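Local coordinates for protein dihydroneopterin triphosphate diphosphatase (Escherichia coli O157:H7, PDB 5U7F) that probably hydrolyses dihydroneopterin triphosphate to the monophosphate and pyrophosphate, a metal-dependent Nudix reaction that serves folate biosynthesis, at residues 22-27 with 140-145; 29-34 with 85-90; 55-58 with 64-67; 111-116 with 121-126. One frame throughout, in Å; residues are numbered along the deposited sequence.

Contact 1: residues 22-27 with 140-145; sequences KRVLML and QAIEQF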
loop_
_atom_site.group_PDB
_atom_site.type_symbol
_atom_site.label_atom_id
_atom_site.label_comp_id
_atom_site.label_asym_id
_atom_site.label_seq_id
_atom_site.Cartn_x
_atom_site.Cartn_y
_atom_site.Cartn_z
ATOM N N LYS A 22 -10.905 3.936 12.869
ATOM C CA LYS A 22 -10.887 2.908 11.825
ATOM C C LYS A 22 -10.927 3.531 10.437
ATOM O O LYS A 22 -11.324 2.884 9.478
ATOM C CB LYS A 22 -12.046 1.937 11.996
ATOM C CG LYS A 22 -12.038 1.247 13.344
ATOM C CD LYS A 22 -10.760 0.420 13.511
ATOM C CE LYS A 22 -10.936 -0.688 14.532
ATOM N NZ LYS A 22 -11.315 -0.147 15.873
ATOM N N ARG A 23 -10.528 4.788 10.316
ATOM C CA ARG A 23 -10.451 5.363 8.986
ATOM C C ARG A 23 -9.163 4.866 8.325
ATOM O O ARG A 23 -8.185 4.584 9.009
ATOM C CB ARG A 23 -10.492 6.887 9.039
ATOM C CG ARG A 23 -11.912 7.448 9.147
ATOM C CD ARG A 23 -11.995 8.881 8.543
ATOM N NE ARG A 23 -13.212 9.566 8.927
ATOM C CZ ARG A 23 -13.389 10.160 10.107
ATOM N NH1 ARG A 23 -12.419 10.161 11.015
ATOM N NH2 ARG A 23 -14.543 10.754 10.383
ATOM N N VAL A 24 -9.182 4.814 6.992
ATOM C CA VAL A 24 -8.101 4.284 6.150
ATOM C C VAL A 24 -7.470 5.391 5.315
ATOM O O VAL A 24 -8.171 6.176 4.696
ATOM C CB VAL A 24 -8.644 3.192 5.233
ATOM C CG1 VAL A 24 -7.599 2.683 4.307
ATOM C CG2 VAL A 24 -9.160 2.046 6.091
ATOM N N LEU A 25 -6.148 5.459 5.384
ATOM C CA LEU A 25 -5.364 6.442 4.686
ATOM C C LEU A 25 -5.218 6.059 3.227
ATOM O O LEU A 25 -4.688 4.997 2.924
ATOM C CB LEU A 25 -3.995 6.561 5.352
ATOM C CG LEU A 25 -2.991 7.431 4.597
ATOM C CD1 LEU A 25 -3.449 8.885 4.547
ATOM C CD2 LEU A 25 -1.605 7.307 5.151
ATOM N N MET A 26 -5.695 6.920 2.339
ATOM C CA MET A 26 -5.624 6.645 0.907
ATOM C C MET A 26 -4.858 7.744 0.208
ATOM O O MET A 26 -5.011 8.943 0.531
ATOM C CB MET A 26 -7.022 6.499 0.354
ATOM C CG MET A 26 -7.785 5.355 0.976
ATOM S SD MET A 26 -7.040 3.721 0.656
ATOM C CE MET A 26 -7.270 3.671 -1.103
ATOM N N LEU A 27 -4.046 7.328 -0.763
ATOM C CA LEU A 27 -3.059 8.185 -1.380
ATOM C C LEU A 27 -3.293 8.203 -2.884
ATOM O O LEU A 27 -3.511 7.174 -3.483
ATOM C CB LEU A 27 -1.651 7.692 -1.055
ATOM C CG LEU A 27 -1.293 7.470 0.411
ATOM C CD1 LEU A 27 -0.039 6.657 0.552
ATOM C CD2 LEU A 27 -1.093 8.803 1.052
ATOM N N GLN A 140 -9.754 -5.711 -1.223
ATOM C CA GLN A 140 -9.952 -6.924 -0.437
ATOM C C GLN A 140 -9.201 -6.846 0.905
ATOM O O GLN A 140 -9.700 -7.288 1.942
ATOM C CB GLN A 140 -9.510 -8.153 -1.233
ATOM C CG GLN A 140 -9.864 -9.480 -0.559
ATOM C CD GLN A 140 -9.526 -10.724 -1.413
ATOM O OE1 GLN A 140 -9.110 -11.753 -0.883
ATOM N NE2 GLN A 140 -9.742 -10.628 -2.710
ATOM N N ALA A 141 -8.013 -6.252 0.900
ATOM C CA ALA A 141 -7.224 -6.152 2.112
ATOM C C ALA A 141 -7.918 -5.227 3.117
ATOM O O ALA A 141 -7.976 -5.541 4.292
ATOM C CB ALA A 141 -5.814 -5.669 1.805
ATOM N N ILE A 142 -8.458 -4.114 2.641
ATOM C CA ILE A 142 -9.191 -3.188 3.518
ATOM C C ILE A 142 -10.387 -3.945 4.126
ATOM O O ILE A 142 -10.637 -3.892 5.341
ATOM C CB ILE A 142 -9.636 -1.930 2.741
ATOM C CG1 ILE A 142 -8.412 -1.101 2.358
ATOM C CG2 ILE A 142 -10.617 -1.045 3.595
ATOM C CD1 ILE A 142 -8.730 0.036 1.365
ATOM N N GLU A 143 -11.100 -4.689 3.292
ATOM C CA GLU A 143 -12.309 -5.388 3.736
ATOM C C GLU A 143 -11.992 -6.435 4.784
ATOM O O GLU A 143 -12.689 -6.549 5.810
ATOM C CB GLU A 143 -13.047 -6.031 2.564
ATOM C CG GLU A 143 -13.661 -5.001 1.593
ATOM C CD GLU A 143 -14.305 -5.593 0.333
ATOM O OE1 GLU A 143 -13.865 -6.656 -0.167
ATOM O OE2 GLU A 143 -15.254 -4.961 -0.189
ATOM N N GLN A 144 -10.915 -7.165 4.579
ATOM C CA GLN A 144 -10.641 -8.293 5.443
ATOM C C GLN A 144 -9.872 -7.936 6.709
ATOM O O GLN A 144 -9.956 -8.674 7.694
ATOM C CB GLN A 144 -9.897 -9.368 4.643
ATOM C CG GLN A 144 -10.773 -9.966 3.566
ATOM C CD GLN A 144 -10.069 -11.083 2.797
ATOM O OE1 GLN A 144 -8.844 -11.228 2.879
ATOM N NE2 GLN A 144 -10.843 -11.876 2.051
ATOM N N PHE A 145 -9.135 -6.822 6.719
ATOM C CA PHE A 145 -8.255 -6.537 7.849
ATOM C C PHE A 145 -8.539 -5.219 8.550
ATOM O O PHE A 145 -8.031 -4.990 9.639
ATOM C CB PHE A 145 -6.799 -6.583 7.393
ATOM C CG PHE A 145 -6.315 -7.979 7.094
ATOM C CD1 PHE A 145 -5.784 -8.784 8.101
ATOM C CD2 PHE A 145 -6.432 -8.505 5.828
ATOM C CE1 PHE A 145 -5.361 -10.088 7.831
ATOM C CE2 PHE A 145 -6.002 -9.799 5.554
ATOM C CZ PHE A 145 -5.476 -10.588 6.553
#
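Strand segment 22-27 and helix segment 140-145 approach most closely at Val24 and Ile142, whose CA atoms stand 8.0 Å apart, and no hydrogen bond joins the two backbones. A single methyl does the bridging from the helix: CD1 of Ile142 meets CG1 of Val24 at 4.1 Å and, equally near, SD of Met26 at 4.1 Å. Ile142 reaches the strand because CG1 sits beside its backbone N (chi1 -68°) and the chain then runs straight out (chi2 170°), carrying the terminal methyl to the sheet. Met26 behaves differently: its chain bends at chi2 and again at chi3, and the sulfur is its nearest atom to CD1. This is how a helix covers one face of the mixed sheet in the Nudix alpha/beta/alpha fold, two alternate strand residues sharing one methyl from helix 136-147. Ala129 of helix 126-132 also packs on Val24, Met26 and Ile142, all three of them buried. Leu25, on the alternate parity, packs instead on Tyr121 and Trp123 of the neighbouring strand 118-125.

Contact 2: residues 29-34 with 85-90; sequences RRDDPD and SHLRHR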
loop_
_atom_site.group_PDB
_atom_site.type_symbol
_atom_site.label_atom_id
_atom_site.label_comp_id
_atom_site.label_asym_id
_atom_site.label_seq_id
_atom_site.Cartn_x
_atom_site.Cartn_y
_atom_site.Cartn_z
ATOM N N ARG A 29 -2.286 8.490 -6.680
ATOM C CA ARG A 29 -1.064 8.246 -7.448
ATOM C C ARG A 29 -0.716 9.371 -8.425
ATOM O O ARG A 29 -1.594 10.111 -8.883
ATOM C CB ARG A 29 -1.152 6.941 -8.238
ATOM C CG ARG A 29 -1.103 5.724 -7.366
ATOM C CD ARG A 29 -0.927 4.465 -8.228
ATOM N NE ARG A 29 0.352 4.472 -8.937
ATOM C CZ ARG A 29 1.524 4.187 -8.367
ATOM N NH1 ARG A 29 1.585 3.870 -7.075
ATOM N NH2 ARG A 29 2.645 4.218 -9.082
ATOM N N ARG A 30 0.581 9.502 -8.701
ATOM C CA ARG A 30 1.066 10.532 -9.628
ATOM C C ARG A 30 0.993 10.094 -11.091
ATOM O O ARG A 30 0.752 10.919 -11.975
ATOM C CB ARG A 30 2.501 10.908 -9.291
ATOM C CG ARG A 30 2.690 11.817 -8.051
ATOM C CD ARG A 30 4.080 12.468 -8.078
ATOM N NE ARG A 30 4.266 12.941 -9.443
ATOM C CZ ARG A 30 3.966 14.156 -9.886
ATOM N NH1 ARG A 30 3.542 15.103 -9.047
ATOM N NH2 ARG A 30 4.116 14.425 -11.181
ATOM N N ASP A 31 1.206 8.803 -11.346
ATOM C CA ASP A 31 1.220 8.282 -12.726
ATOM C C ASP A 31 -0.191 8.035 -13.261
ATOM O O ASP A 31 -0.434 8.063 -14.465
ATOM C CB ASP A 31 2.037 6.989 -12.818
ATOM C CG ASP A 31 1.636 5.946 -11.771
ATOM O OD1 ASP A 31 0.670 6.191 -11.009
ATOM O OD2 ASP A 31 2.299 4.875 -11.716
ATOM N N ASP A 32 -1.102 7.756 -12.338
ATOM C CA ASP A 32 -2.518 7.559 -12.609
ATOM C C ASP A 32 -3.296 8.331 -11.528
ATOM O O ASP A 32 -3.632 7.783 -10.480
ATOM C CB ASP A 32 -2.877 6.066 -12.595
ATOM C CG ASP A 32 -4.330 5.797 -12.990
ATOM O OD1 ASP A 32 -5.119 6.771 -13.098
ATOM O OD2 ASP A 32 -4.680 4.606 -13.186
ATOM N N PRO A 33 -3.578 9.611 -11.772
ATOM C CA PRO A 33 -4.244 10.454 -10.757
ATOM C C PRO A 33 -5.651 9.993 -10.325
ATOM O O PRO A 33 -6.182 10.499 -9.326
ATOM C CB PRO A 33 -4.303 11.827 -11.443
ATOM C CG PRO A 33 -3.144 11.795 -12.412
ATOM C CD PRO A 33 -3.161 10.398 -12.948
ATOM N N ASP A 34 -6.240 9.034 -11.033
ATOM C CA ASP A 34 -7.551 8.506 -10.676
ATOM C C ASP A 34 -7.433 7.322 -9.695
ATOM O O ASP A 34 -8.430 6.833 -9.188
ATOM C CB ASP A 34 -8.294 8.065 -11.931
ATOM C CG ASP A 34 -8.611 9.230 -12.855
ATOM O OD1 ASP A 34 -9.033 10.294 -12.333
ATOM O OD2 ASP A 34 -8.419 9.085 -14.086
ATOM N N SER A 85 -2.915 -2.563 -17.783
ATOM C CA SER A 85 -2.362 -2.435 -19.121
ATOM C C SER A 85 -1.577 -1.168 -19.310
ATOM O O SER A 85 -0.508 -1.187 -19.893
ATOM C CB SER A 85 -3.474 -2.490 -20.143
ATOM O OG SER A 85 -3.930 -3.826 -20.310
ATOM N N HIS A 86 -2.130 -0.056 -18.830
ATOM C CA HIS A 86 -1.488 1.239 -19.004
ATOM C C HIS A 86 -0.272 1.461 -18.080
ATOM O O HIS A 86 0.422 2.470 -18.219
ATOM C CB HIS A 86 -2.524 2.368 -18.799
ATOM C CG HIS A 86 -3.130 2.413 -17.430
ATOM N ND1 HIS A 86 -4.182 1.607 -17.054
ATOM C CD2 HIS A 86 -2.860 3.203 -16.362
ATOM C CE1 HIS A 86 -4.525 1.887 -15.808
ATOM N NE2 HIS A 86 -3.741 2.853 -15.367
ATOM N N LEU A 87 0.001 0.537 -17.154
ATOM C CA LEU A 87 1.128 0.701 -16.230
ATOM C C LEU A 87 2.195 -0.363 -16.467
ATOM O O LEU A 87 3.257 -0.339 -15.847
ATOM C CB LEU A 87 0.642 0.670 -14.752
ATOM C CG LEU A 87 -0.273 1.842 -14.351
ATOM C CD1 LEU A 87 -0.683 1.792 -12.887
ATOM C CD2 LEU A 87 0.346 3.209 -14.655
ATOM N N ARG A 88 1.918 -1.281 -17.378
ATOM C CA ARG A 88 2.752 -2.460 -17.551
ATOM C C ARG A 88 4.100 -2.106 -18.176
ATOM O O ARG A 88 5.108 -2.778 -17.906
ATOM C CB ARG A 88 2.024 -3.493 -18.403
ATOM C CG ARG A 88 2.662 -4.887 -18.408
ATOM C CD ARG A 88 2.900 -5.408 -19.795
ATOM N NE ARG A 88 3.979 -4.684 -20.460
ATOM C CZ ARG A 88 5.277 -4.914 -20.264
ATOM N NH1 ARG A 88 5.686 -5.849 -19.398
ATOM N NH2 ARG A 88 6.170 -4.194 -20.920
ATOM N N HIS A 89 4.109 -1.039 -18.985
ATOM C CA HIS A 89 5.315 -0.545 -19.667
ATOM C C HIS A 89 6.504 -0.440 -18.687
ATOM O O HIS A 89 7.655 -0.561 -19.095
ATOM C CB HIS A 89 5.025 0.837 -20.333
ATOM C CG HIS A 89 4.643 1.896 -19.350
ATOM N ND1 HIS A 89 3.337 2.285 -19.145
ATOM C CD2 HIS A 89 5.391 2.615 -18.475
ATOM C CE1 HIS A 89 3.299 3.194 -18.184
ATOM N NE2 HIS A 89 4.532 3.417 -17.768
ATOM N N ARG A 90 6.206 -0.222 -17.406
ATOM C CA ARG A 90 7.206 -0.082 -16.344
ATOM C C ARG A 90 7.873 -1.408 -15.968
ATOM O O ARG A 90 8.795 -1.414 -15.146
ATOM C CB ARG A 90 6.578 0.491 -15.062
ATOM C CG ARG A 90 6.196 1.963 -15.053
ATOM C CD ARG A 90 7.363 2.916 -15.312
ATOM N NE ARG A 90 8.651 2.463 -14.790
ATOM C CZ ARG A 90 9.092 2.667 -13.552
ATOM N NH1 ARG A 90 8.350 3.318 -12.662
ATOM N NH2 ARG A 90 10.290 2.211 -13.209
#
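A histidine that meets a carboxylate from above its plane joins two loops here: His86 NE2 donates to Asp32 OD2 at 3.0 Å, 48° out of the carboxylate plane. The bond is moderately bent, with an N-H...O angle of 148°, and the ring and the carboxylate are turned steeply against each other. His86 places NE2 there with CG held between its backbone N and carbonyl carbon (chi1 62°). Asp32 is buried and each of its oxygens is occupied. OD2 also forms a salt bridge with Lys134, so this one oxygen has two partners, and the lysine would probably offset part of its negative charge. OD1 accepts from Asp34 N at 3.3 Å, which closes an Asx turn. Beside this polar pair, CD2 of Leu87 comes to 3.9 Å from Asp31 OD2, the two side chains crossing at about a right angle. Asp31 is gripped from within its own segment by a side-on salt bridge from Arg29, NE to OD1 at 2.7 Å and NH2 to OD2 at 2.7 Å. Arg29 is a substrate-binding residue by similarity and His86 lies close to Phe84, a predicted one, so this meeting of loops is consistent with the rim of a Nudix substrate pocket.

Contact 3: residues 55-58 with 64-67; sequences REVK and DVVA. With CO (cobalt (II) ion), chain D; CO (cobalt (II) ion), chain E.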
loop_
_atom_site.group_PDB
_atom_site.type_symbol
_atom_site.label_atom_id
_atom_site.label_comp_id
_atom_site.label_asym_id
_atom_site.label_seq_id
_atom_site.Cartn_x
_atom_site.Cartn_y
_atom_site.Cartn_z
ATOM N N ARG A 55 10.327 0.002 4.651
ATOM C CA ARG A 55 11.050 1.005 3.887
ATOM C C ARG A 55 10.093 1.904 3.125
ATOM O O ARG A 55 10.234 3.116 3.167
ATOM C CB ARG A 55 12.031 0.377 2.920
ATOM C CG ARG A 55 12.736 1.420 2.035
ATOM C CD ARG A 55 13.619 0.816 1.026
ATOM N NE ARG A 55 12.992 -0.329 0.368
ATOM C CZ ARG A 55 12.099 -0.244 -0.608
ATOM N NH1 ARG A 55 11.731 0.947 -1.089
ATOM N NH2 ARG A 55 11.589 -1.357 -1.120
ATOM N N GLU A 56 9.142 1.311 2.406
ATOM C CA GLU A 56 8.171 2.068 1.635
ATOM C C GLU A 56 7.294 2.950 2.533
ATOM O O GLU A 56 6.878 4.026 2.142
ATOM C CB GLU A 56 7.305 1.115 0.827
ATOM C CG GLU A 56 8.071 0.407 -0.268
ATOM C CD GLU A 56 8.388 1.296 -1.499
ATOM O OE1 GLU A 56 7.742 2.340 -1.634
ATOM O OE2 GLU A 56 9.261 0.919 -2.331
ATOM N N VAL A 57 7.006 2.494 3.743
ATOM C CA VAL A 57 6.182 3.293 4.632
ATOM C C VAL A 57 6.973 4.546 5.035
ATOM O O VAL A 57 6.415 5.646 5.072
ATOM C CB VAL A 57 5.730 2.494 5.867
ATOM C CG1 VAL A 57 5.166 3.425 6.953
ATOM C CG2 VAL A 57 4.681 1.458 5.442
ATOM N N LYS A 58 8.271 4.371 5.296
ATOM C CA LYS A 58 9.139 5.520 5.600
ATOM C C LYS A 58 9.216 6.470 4.396
ATOM O O LYS A 58 8.970 7.656 4.543
ATOM C CB LYS A 58 10.544 5.057 5.999
ATOM C CG LYS A 58 11.183 5.901 7.104
ATOM C CD LYS A 58 12.663 5.571 7.306
ATOM C CE LYS A 58 13.334 6.602 8.215
ATOM N NZ LYS A 58 14.812 6.390 8.360
ATOM N N ASP A 64 8.225 6.475 10.429
ATOM C CA ASP A 64 9.270 5.536 10.794
ATOM C C ASP A 64 8.756 4.585 11.873
ATOM O O ASP A 64 8.441 5.007 12.985
ATOM C CB ASP A 64 10.510 6.274 11.287
ATOM C CG ASP A 64 11.684 5.349 11.509
ATOM O OD1 ASP A 64 11.467 4.130 11.729
ATOM O OD2 ASP A 64 12.833 5.839 11.466
ATOM N N VAL A 65 8.708 3.297 11.551
ATOM C CA VAL A 65 7.990 2.325 12.388
ATOM C C VAL A 65 8.834 1.847 13.569
ATOM O O VAL A 65 8.305 1.527 14.634
ATOM C CB VAL A 65 7.528 1.093 11.533
ATOM C CG1 VAL A 65 7.031 -0.043 12.409
ATOM C CG2 VAL A 65 6.432 1.500 10.562
ATOM N N VAL A 66 10.142 1.764 13.373
ATOM C CA VAL A 66 11.041 1.343 14.444
ATOM C C VAL A 66 11.082 2.400 15.528
ATOM O O VAL A 66 10.848 2.112 16.704
ATOM C CB VAL A 66 12.469 1.098 13.925
ATOM C CG1 VAL A 66 13.429 0.734 15.079
ATOM C CG2 VAL A 66 12.445 0.025 12.866
ATOM N N ALA A 67 11.361 3.636 15.121
ATOM C CA ALA A 67 11.528 4.728 16.069
ATOM C C ALA A 67 10.234 5.017 16.835
ATOM O O ALA A 67 10.264 5.219 18.048
ATOM C CB ALA A 67 12.002 5.947 15.353
HETATM CO CO CO D . 9.793 1.374 -4.334
HETATM CO CO CO E . 7.417 3.593 -3.238
HETATM O O HOH W 1 11.582 2.310 -3.564
HETATM O O HOH W 2 14.638 3.851 9.858
HETATM O O HOH W 3 10.580 1.849 -6.426
HETATM O O HOH W 4 9.106 3.249 -4.081
HETATM O O HOH W 5 10.665 -0.571 -4.432
HETATM O O HOH W 6 8.604 5.060 -2.222
#
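Asp64 and Lys58 lie side by side, pointing the same way, and bury more surface than any other pair in this contact. The touch is made by carbon as much as by charge: CE of Lys58 comes to 3.4 Å from OD2 of Asp64, while NZ stands 3.7 Å from the same oxygen, a long salt bridge. A water bridges the pair, accepting from Lys58 NZ at 3.0 Å and donating to Asp64 OD2 at 3.1 Å. Beyond CG the lysine is fully extended, which lays its methylenes along the aspartate. The other oxygen of Asp64, OD1, receives weak bonds from the backbone N of Val66 and of Ala67, so the carboxylate faces its own turn on one oxygen and the helix on the other. With CG anti to its backbone N (chi1 -173°), Asp64 can serve both.

Next to the charged pair along the chain, Val57 adds an apolar touch, its CG1 meeting Val65 CG2 at 4.3 Å. The residue before it turns to the metals: Glu56 bridges two cobalt ions, OE1 binding one at 2.1 Å and OE2 the other at 2.1 Å, and Arg55 NH1 donates to OE2 at 2.8 Å in a salt bridge, from well above the carboxylate plane. The cobalt held by OE1 is also bound by Glu60 and Glu117.

Residues 55-58 belong to the Nudix box and lie on helix 49-61. The segment 64-67 lies in the loop that leads from this helix to strand 72-82, so the contact folds the start of that connection back against the metal-binding helix.

Contact 4: residues 111-116 with 121-126; sequences RQIVFT and YKWLDA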
loop_
_atom_site.group_PDB
_atom_site.type_symbol
_atom_site.label_atom_id
_atom_site.label_comp_id
_atom_site.label_asym_id
_atom_site.label_seq_id
_atom_site.Cartn_x
_atom_site.Cartn_y
_atom_site.Cartn_z
ATOM N N ARG A 111 -3.552 11.204 11.500
ATOM C CA ARG A 111 -2.554 12.263 11.607
ATOM C C ARG A 111 -2.320 12.932 10.277
ATOM O O ARG A 111 -2.800 12.502 9.231
ATOM C CB ARG A 111 -1.220 11.727 12.131
ATOM C CG ARG A 111 -0.546 10.746 11.190
ATOM C CD ARG A 111 0.895 10.460 11.539
ATOM N NE ARG A 111 1.006 9.514 12.644
ATOM C CZ ARG A 111 2.153 9.017 13.090
ATOM N NH1 ARG A 111 3.299 9.362 12.516
ATOM N NH2 ARG A 111 2.148 8.161 14.110
ATOM N N GLN A 112 -1.504 13.962 10.340
ATOM C CA GLN A 112 -1.188 14.775 9.194
ATOM C C GLN A 112 -0.036 14.083 8.484
ATOM O O GLN A 112 0.960 13.764 9.118
ATOM C CB GLN A 112 -0.843 16.194 9.663
ATOM C CG GLN A 112 -1.886 16.798 10.671
ATOM C CD GLN A 112 -1.813 16.247 12.131
ATOM O OE1 GLN A 112 -0.803 15.662 12.558
ATOM N NE2 GLN A 112 -2.904 16.434 12.886
ATOM N N ILE A 113 -0.191 13.806 7.185
ATOM C CA ILE A 113 0.773 13.025 6.422
ATOM C C ILE A 113 1.584 13.862 5.428
ATOM O O ILE A 113 1.024 14.591 4.615
ATOM C CB ILE A 113 0.047 11.882 5.617
ATOM C CG1 ILE A 113 -0.728 10.945 6.549
ATOM C CG2 ILE A 113 1.035 11.071 4.766
ATOM C CD1 ILE A 113 0.134 10.211 7.529
ATOM N N VAL A 114 2.901 13.719 5.500
ATOM C CA VAL A 114 3.804 14.228 4.487
ATOM C C VAL A 114 4.169 13.126 3.516
ATOM O O VAL A 114 4.763 12.124 3.910
ATOM C CB VAL A 114 5.070 14.792 5.123
ATOM C CG1 VAL A 114 6.047 15.242 4.057
ATOM C CG2 VAL A 114 4.699 15.943 6.037
ATOM N N PHE A 115 3.830 13.319 2.241
ATOM C CA PHE A 115 3.986 12.261 1.236
ATOM C C PHE A 115 4.996 12.665 0.170
ATOM O O PHE A 115 5.264 13.857 -0.008
ATOM C CB PHE A 115 2.624 11.937 0.602
ATOM C CG PHE A 115 1.865 13.153 0.144
ATOM C CD1 PHE A 115 0.966 13.781 0.991
ATOM C CD2 PHE A 115 2.058 13.676 -1.125
ATOM C CE1 PHE A 115 0.268 14.908 0.585
ATOM C CE2 PHE A 115 1.363 14.817 -1.543
ATOM C CZ PHE A 115 0.458 15.427 -0.681
ATOM N N THR A 116 5.546 11.674 -0.531
ATOM C CA THR A 116 6.597 11.904 -1.532
ATOM C C THR A 116 6.239 11.359 -2.931
ATOM O O THR A 116 6.515 11.992 -3.952
ATOM C CB THR A 116 7.919 11.265 -1.062
ATOM O OG1 THR A 116 7.736 9.857 -0.876
ATOM C CG2 THR A 116 8.366 11.865 0.250
ATOM N N TYR A 121 -3.501 13.070 -0.060
ATOM C CA TYR A 121 -3.938 11.978 0.820
ATOM C C TYR A 121 -5.315 12.304 1.414
ATOM O O TYR A 121 -5.717 13.483 1.541
ATOM C CB TYR A 121 -2.909 11.715 1.926
ATOM C CG TYR A 121 -2.893 12.745 3.030
ATOM C CD1 TYR A 121 -2.083 13.874 2.950
ATOM C CD2 TYR A 121 -3.668 12.576 4.164
ATOM C CE1 TYR A 121 -2.058 14.821 3.971
ATOM C CE2 TYR A 121 -3.653 13.517 5.197
ATOM C CZ TYR A 121 -2.845 14.637 5.093
ATOM O OH TYR A 121 -2.841 15.568 6.118
ATOM N N LYS A 122 -6.064 11.256 1.735
ATOM C CA LYS A 122 -7.360 11.388 2.405
ATOM C C LYS A 122 -7.557 10.266 3.437
ATOM O O LYS A 122 -7.164 9.116 3.190
ATOM C CB LYS A 122 -8.501 11.347 1.390
ATOM C CG LYS A 122 -8.747 12.651 0.671
ATOM C CD LYS A 122 -9.287 13.717 1.632
ATOM C CE LYS A 122 -9.567 15.040 0.919
ATOM N NZ LYS A 122 -9.734 16.148 1.895
ATOM N N TRP A 123 -8.156 10.593 4.584
ATOM C CA TRP A 123 -8.621 9.576 5.532
ATOM C C TRP A 123 -10.080 9.294 5.235
ATOM O O TRP A 123 -10.903 10.200 5.200
ATOM C CB TRP A 123 -8.465 10.044 7.001
ATOM C CG TRP A 123 -7.043 10.141 7.460
ATOM C CD1 TRP A 123 -6.242 11.254 7.447
ATOM C CD2 TRP A 123 -6.250 9.086 7.955
ATOM N NE1 TRP A 123 -4.996 10.946 7.917
ATOM C CE2 TRP A 123 -4.967 9.613 8.231
ATOM C CE3 TRP A 123 -6.496 7.740 8.216
ATOM C CZ2 TRP A 123 -3.947 8.837 8.765
ATOM C CZ3 TRP A 123 -5.509 6.994 8.728
ATOM C CH2 TRP A 123 -4.238 7.525 9.002
ATOM N N LEU A 124 -10.403 8.031 5.020
ATOM C CA LEU A 124 -11.740 7.610 4.650
ATOM C C LEU A 124 -12.206 6.462 5.515
ATOM O O LEU A 124 -11.388 5.640 5.920
ATOM C CB LEU A 124 -11.769 7.147 3.192
ATOM C CG LEU A 124 -11.335 8.183 2.168
ATOM C CD1 LEU A 124 -10.994 7.520 0.823
ATOM C CD2 LEU A 124 -12.451 9.178 2.012
ATOM N N ASP A 125 -13.512 6.351 5.739
ATOM C CA ASP A 125 -14.017 5.154 6.393
ATOM C C ASP A 125 -13.735 3.978 5.470
ATOM O O ASP A 125 -13.645 4.127 4.232
ATOM C CB ASP A 125 -15.507 5.237 6.738
ATOM C CG ASP A 125 -16.399 5.411 5.523
ATOM O OD1 ASP A 125 -16.747 4.401 4.852
ATOM O OD2 ASP A 125 -16.792 6.568 5.267
ATOM N N ALA A 126 -13.565 2.815 6.078
ATOM C CA ALA A 126 -12.996 1.667 5.371
ATOM C C ALA A 126 -13.818 1.240 4.153
ATOM O O ALA A 126 -13.241 0.975 3.094
ATOM C CB ALA A 126 -12.803 0.499 6.340
#
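Two hydrogen bonds link the loop residues Arg111 and Ile113 to Trp123 and Tyr121 of strand 118-125, and both run between a side chain and a backbone. Trp123 NE1 donates to Arg111 O at 3.0 Å, with an N-H...O angle of 149° and the nitrogen in the carbonyl plane. The second is weak: Ile113 N reaches the hydroxyl oxygen of Tyr121 at 3.4 Å.

Aromatic and apolar contacts centre on Tyr121. CB of Ile113 sits over the middle of its ring, 3.8 Å from the centroid and almost on the ring normal, a CH-pi contact. Phe115 comes instead to the ring edge, where its CE1 lies 3.5 Å from Tyr121 CD1. The two rings meet rim to rim with their planes 66° apart, so neither stacks on the other. A chi1 of 75°, which tucks CG in over the backbone, turns the Tyr121 ring to the loop. Ile113 CG1 further leans on Trp123 CZ2 at 4.4 Å.

Charge plays its part elsewhere, since Arg111 forms a salt bridge with Glu68, while Tyr121 and Trp123 also pack on Leu25 of strand 23-29. No backbone-to-backbone hydrogen bond joins the loop to this outermost strand of the Nudix sheet. The chemistry therefore implies a loop held to the strand by aromatic side chains, with one firm indole bond to a carbonyl and one weak bond to a hydroxyl.

Along the chain, contact 1 joins the early strand 23-29 to the C-terminal helix 136-147, and the other three fall between its segments. Contact 3 lies within the span of contact 2, and contact 4 follows both. Contacts 1 and 4 are closest, their centres about 12 Å apart, and meet through the neighbouring strands 23-29 and 118-125 of one mixed sheet. Contacts 2 and 3 are farthest apart, with centres about 25 Å from each other. Contact 2 holds a substrate-binding residue by similarity. All four lie in one Nudix domain: contact 3 supplies a ligand of the cobalt cluster, and contact 1 packs helix 136-147 on the sheet away from the metals.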